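Long-range contact in pyridoxamine 5-phosphate-dependent dehydrase (Escherichia coli, PDB 3B8X), which removes the C3'-hydroxyl group from GDP-4-keto-6-deoxy-D-mannose by a combined transamination and deoxygenation during the biosynthesis of L-colitose for the O-antigen: residues 213-219 with 246-252. The protein carries 1 engineered substitution. Sequence-based numbering, arbitrary orientation.
Sequences CIRAHGW and LPGYNVR. With G4M ([(2R,3S,4R,5R)-5-(2-amino-6-oxo-1,6-dihydro-9H-purin-9-yl)-3,4-dihydroxytetrahydrofuran-2-yl]methyl (2R,3S,4S,5S,6R)-3,4-dihydroxy-5-[({3-hydroxy-2-methyl-5-[(phosphonooxy)methyl]pyridin-4-yl}methyl)amino]-6-methyltetrahydro-2H-pyran-2-yl dihydrogen diphosphate), chain G.
His217 and Asn250 run alongside each other toward the cofactor phosphate, in an active site that this PLP-dependent aminotransferase fold builds at the subunit interface. Asn250 CB sits 4.2 Å from the centroid of the His217 ring, 30° off the normal, an off-centre CH-pi contact, with the imidazole turned 58° from the carboxamide. A chi1 of 165° swings the Asn250 amide away from its own backbone N, and ND2 donates to G4M OP1 at 2.9 Å; the same ND2 also bonds Glu196 of the second subunit. The amide is fixed at its other end by an Asx turn, Arg252 N donating to Asn250 OD1 at 3.1 Å.

A single beta bridge joins the two backbones at Ala216 and Asn250. Val251 N donates to Arg215 O, and His217 N reaches Tyr249 O at 2.7 Å from above the carbonyl plane. Leu246 CB packs against both Ile214 CG2 and Cys213 SG, each 3.7 Å away.

Arg252 runs past the CB of Ala216 and bends about its CG-CD bond; its NE pairs with Glu196 of the second subunit. The guanidinium plane is nearly perpendicular to the imidazole, and His217 NE2 lies over one guanidinium face, 3.9 Å from Arg252 NH2.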
loop_
_atom_site.group_PDB
_atom_site.type_symbol
_atom_site.label_atom_id
_atom_site.label_comp_id
_atom_site.label_asym_id
_atom_site.label_seq_id
_atom_site.Cartn_x
_atom_site.Cartn_y
_atom_site.Cartn_z
ATOM N N CYS B 213 3.156 -0.744 -14.019
ATOM C CA CYS B 213 2.393 0.503 -14.091
ATOM C C CYS B 213 1.570 0.785 -12.828
ATOM O O CYS B 213 1.597 1.884 -12.282
ATOM C CB CYS B 213 1.449 0.407 -15.300
ATOM S SG CYS B 213 0.297 1.809 -15.531
ATOM N N ILE B 214 0.806 -0.218 -12.374
ATOM C CA ILE B 214 -0.057 -0.010 -11.221
ATOM C C ILE B 214 0.643 0.022 -9.862
ATOM O O ILE B 214 0.047 0.459 -8.846
ATOM C CB ILE B 214 -1.269 -0.902 -11.249
ATOM C CG1 ILE B 214 -0.830 -2.376 -11.216
ATOM C CG2 ILE B 214 -2.167 -0.514 -12.399
ATOM C CD1 ILE B 214 -2.039 -3.312 -11.015
ATOM N N ARG B 215 1.893 -0.467 -9.840
ATOM C CA ARG B 215 2.664 -0.441 -8.590
ATOM C C ARG B 215 2.988 0.997 -8.291
ATOM O O ARG B 215 3.239 1.353 -7.154
ATOM C CB ARG B 215 4.071 -1.052 -8.733
ATOM C CG ARG B 215 4.910 -0.868 -7.468
ATOM C CD ARG B 215 6.177 -1.706 -7.589
ATOM N NE ARG B 215 6.964 -1.361 -8.789
ATOM C CZ ARG B 215 8.093 -1.969 -9.155
ATOM N NH1 ARG B 215 8.553 -3.017 -8.469
ATOM N NH2 ARG B 215 8.744 -1.554 -10.241
ATOM N N ALA B 216 3.072 1.819 -9.337
ATOM C CA ALA B 216 3.530 3.176 -9.085
ATOM C C ALA B 216 2.748 4.252 -9.808
ATOM O O ALA B 216 3.125 4.662 -10.901
ATOM C CB ALA B 216 5.016 3.311 -9.448
ATOM N N HIS B 217 1.686 4.709 -9.168
ATOM C CA HIS B 217 0.881 5.808 -9.670
ATOM C C HIS B 217 0.125 5.633 -10.962
ATOM O O HIS B 217 -0.566 6.569 -11.371
ATOM C CB HIS B 217 1.745 7.075 -9.781
ATOM C CG HIS B 217 2.522 7.381 -8.542
ATOM N ND1 HIS B 217 1.914 7.866 -7.400
ATOM C CD2 HIS B 217 3.853 7.309 -8.271
ATOM C CE1 HIS B 217 2.842 8.092 -6.485
ATOM N NE2 HIS B 217 4.024 7.755 -6.981
ATOM N N GLY B 218 0.250 4.484 -11.612
ATOM C CA GLY B 218 -0.436 4.254 -12.869
ATOM C C GLY B 218 0.232 5.018 -14.004
ATOM O O GLY B 218 -0.352 5.259 -15.041
ATOM N N TRP B 219 1.479 5.412 -13.795
ATOM C CA TRP B 219 2.203 6.174 -14.790
ATOM C C TRP B 219 3.075 5.276 -15.669
ATOM O O TRP B 219 3.114 4.050 -15.515
ATOM C CB TRP B 219 3.007 7.293 -14.111
ATOM C CG TRP B 219 4.208 6.799 -13.235
ATOM C CD1 TRP B 219 4.805 5.558 -13.197
ATOM C CD2 TRP B 219 4.899 7.596 -12.269
ATOM N NE1 TRP B 219 5.879 5.577 -12.317
ATOM C CE2 TRP B 219 5.969 6.824 -11.770
ATOM C CE3 TRP B 219 4.807 8.947 -11.900
ATOM C CZ2 TRP B 219 6.872 7.329 -10.844
ATOM C CZ3 TRP B 219 5.747 9.461 -11.029
ATOM C CH2 TRP B 219 6.734 8.642 -10.484
ATOM N N LEU B 246 -3.437 3.662 -16.045
ATOM C CA LEU B 246 -4.224 2.597 -15.418
ATOM C C LEU B 246 -4.521 3.093 -13.992
ATOM O O LEU B 246 -3.668 3.788 -13.406
ATOM C CB LEU B 246 -3.410 1.296 -15.360
ATOM C CG LEU B 246 -3.372 0.597 -16.712
ATOM C CD1 LEU B 246 -2.548 -0.626 -16.546
ATOM C CD2 LEU B 246 -4.767 0.239 -17.256
ATOM N N PRO B 247 -5.700 2.774 -13.450
ATOM C CA PRO B 247 -6.031 3.157 -12.068
ATOM C C PRO B 247 -5.207 2.285 -11.105
ATOM O O PRO B 247 -5.622 1.202 -10.728
ATOM C CB PRO B 247 -7.552 2.878 -11.946
ATOM C CG PRO B 247 -7.996 2.288 -13.296
ATOM C CD PRO B 247 -6.735 1.920 -14.068
ATOM N N GLY B 248 -4.044 2.778 -10.686
ATOM C CA GLY B 248 -3.167 2.020 -9.793
ATOM C C GLY B 248 -2.988 2.581 -8.359
ATOM O O GLY B 248 -3.856 3.294 -7.794
ATOM N N TYR B 249 -1.822 2.288 -7.799
ATOM C CA TYR B 249 -1.550 2.699 -6.416
ATOM C C TYR B 249 -0.119 3.134 -6.366
ATOM O O TYR B 249 0.603 3.078 -7.347
ATOM C CB TYR B 249 -1.617 1.413 -5.526
ATOM C CG TYR B 249 -2.989 0.746 -5.532
ATOM C CD1 TYR B 249 -3.313 -0.254 -6.474
ATOM C CD2 TYR B 249 -3.989 1.166 -4.641
ATOM C CE1 TYR B 249 -4.627 -0.796 -6.521
ATOM C CE2 TYR B 249 -5.321 0.650 -4.705
ATOM C CZ TYR B 249 -5.630 -0.364 -5.632
ATOM O OH TYR B 249 -6.917 -0.929 -5.671
ATOM N N ASN B 250 0.300 3.561 -5.190
ATOM C CA ASN B 250 1.729 3.694 -4.973
ATOM C C ASN B 250 1.962 2.634 -3.881
ATOM O O ASN B 250 1.608 2.852 -2.704
ATOM C CB ASN B 250 2.162 5.040 -4.421
ATOM C CG ASN B 250 3.595 5.005 -3.873
ATOM O OD1 ASN B 250 4.223 3.941 -3.847
ATOM N ND2 ASN B 250 4.113 6.164 -3.410
ATOM N N VAL B 251 2.474 1.466 -4.270
ATOM C CA VAL B 251 2.853 0.399 -3.332
ATOM C C VAL B 251 4.306 -0.021 -3.582
ATOM O O VAL B 251 4.673 -1.185 -3.541
ATOM C CB VAL B 251 1.917 -0.818 -3.375
ATOM C CG1 VAL B 251 0.503 -0.351 -2.938
ATOM C CG2 VAL B 251 1.904 -1.392 -4.787
ATOM N N ARG B 252 5.127 0.961 -3.901
ATOM C CA ARG B 252 6.513 0.691 -4.153
ATOM C C ARG B 252 7.196 0.251 -2.847
ATOM O O ARG B 252 6.779 0.670 -1.764
ATOM C CB ARG B 252 7.169 1.992 -4.648
ATOM C CG ARG B 252 6.748 2.449 -6.024
ATOM C CD ARG B 252 7.582 3.651 -6.397
ATOM N NE ARG B 252 7.427 4.811 -5.522
ATOM C CZ ARG B 252 7.501 6.071 -5.944
ATOM N NH1 ARG B 252 7.751 6.327 -7.227
ATOM N NH2 ARG B 252 7.337 7.077 -5.085
HETATM O OP3 G4M G . 3.991 10.340 -3.859
HETATM P PL G4M G . 3.021 9.935 -2.650
HETATM O OP1 G4M G . 2.420 8.495 -2.852
HETATM O OP2 G4M G . 3.742 10.037 -1.220
HETATM O OP4 G4M G . 1.829 11.004 -2.509
HETATM C C5B G4M G . 0.914 10.900 -3.582
HETATM C C5L G4M G . 0.279 12.266 -3.860
HETATM C C6L G4M G . -1.069 12.481 -3.597
HETATM N N1L G4M G . -1.681 13.650 -3.842
HETATM C C2L G4M G . -1.057 14.631 -4.464
HETATM C C2A G4M G . -1.865 15.883 -4.792
HETATM C C3L G4M G . 0.311 14.503 -4.794
HETATM O O3L G4M G . 0.965 15.495 -5.447
HETATM C C4L G4M G . 0.997 13.295 -4.483
HETATM C C4A G4M G . 2.335 13.103 -4.854
HETATM N N4A G4M G . 2.990 14.082 -5.468
HETATM C C4G G4M G . 4.351 13.982 -5.707
HETATM C C5G G4M G . 4.726 14.569 -7.071
HETATM C C6G G4M G . 4.207 16.005 -7.149
HETATM O O5G G4M G . 6.152 14.594 -7.155
HETATM C C3G G4M G . 4.862 12.536 -5.604
HETATM O O3G G4M G . 5.712 12.428 -4.449
HETATM C C2G G4M G . 5.616 12.150 -6.902
HETATM O O2G G4M G . 6.270 10.873 -6.745
HETATM C C1G G4M G . 6.629 13.245 -7.343
HETATM O O1G G4M G . 6.950 13.086 -8.737
HETATM P P2 G4M G . 8.529 13.307 -8.738
HETATM O O3P G4M G . 8.942 14.719 -8.079
HETATM O O4P G4M G . 8.975 13.332 -10.275
HETATM O OPP G4M G . 9.195 12.093 -7.901
HETATM P P G4M G . 10.666 11.764 -8.500
HETATM O O1P G4M G . 10.888 12.239 -10.025
HETATM O O2P G4M G . 10.817 10.160 -8.457
HETATM O "O5'" G4M G . 11.828 12.376 -7.536
HETATM C "C5'" G4M G . 11.869 13.800 -7.606
HETATM C "C4'" G4M G . 13.325 14.278 -7.697
HETATM O "O4'" G4M G . 14.085 13.916 -6.506
HETATM C "C3'" G4M G . 14.044 13.609 -8.908
HETATM O "O3'" G4M G . 14.983 14.497 -9.520
HETATM C "C2'" G4M G . 14.732 12.383 -8.267
HETATM O "O2'" G4M G . 15.972 12.091 -8.928
HETATM C "C1'" G4M G . 15.034 12.885 -6.847
HETATM N N9 G4M G . 14.971 11.779 -5.894
HETATM C C8 G4M G . 13.868 11.025 -5.609
HETATM N N7 G4M G . 14.201 10.141 -4.702
HETATM C C4 G4M G . 16.012 11.349 -5.144
HETATM C C5 G4M G . 15.517 10.298 -4.370
HETATM C C6 G4M G . 16.401 9.669 -3.461
HETATM O O6 G4M G . 16.030 8.772 -2.734
HETATM N N3 G4M G . 17.278 11.726 -5.028
HETATM C C2 G4M G . 18.088 11.128 -4.190
HETATM N N1 G4M G . 17.671 10.108 -3.396
HETATM N N2 G4M G . 19.385 11.555 -4.093
#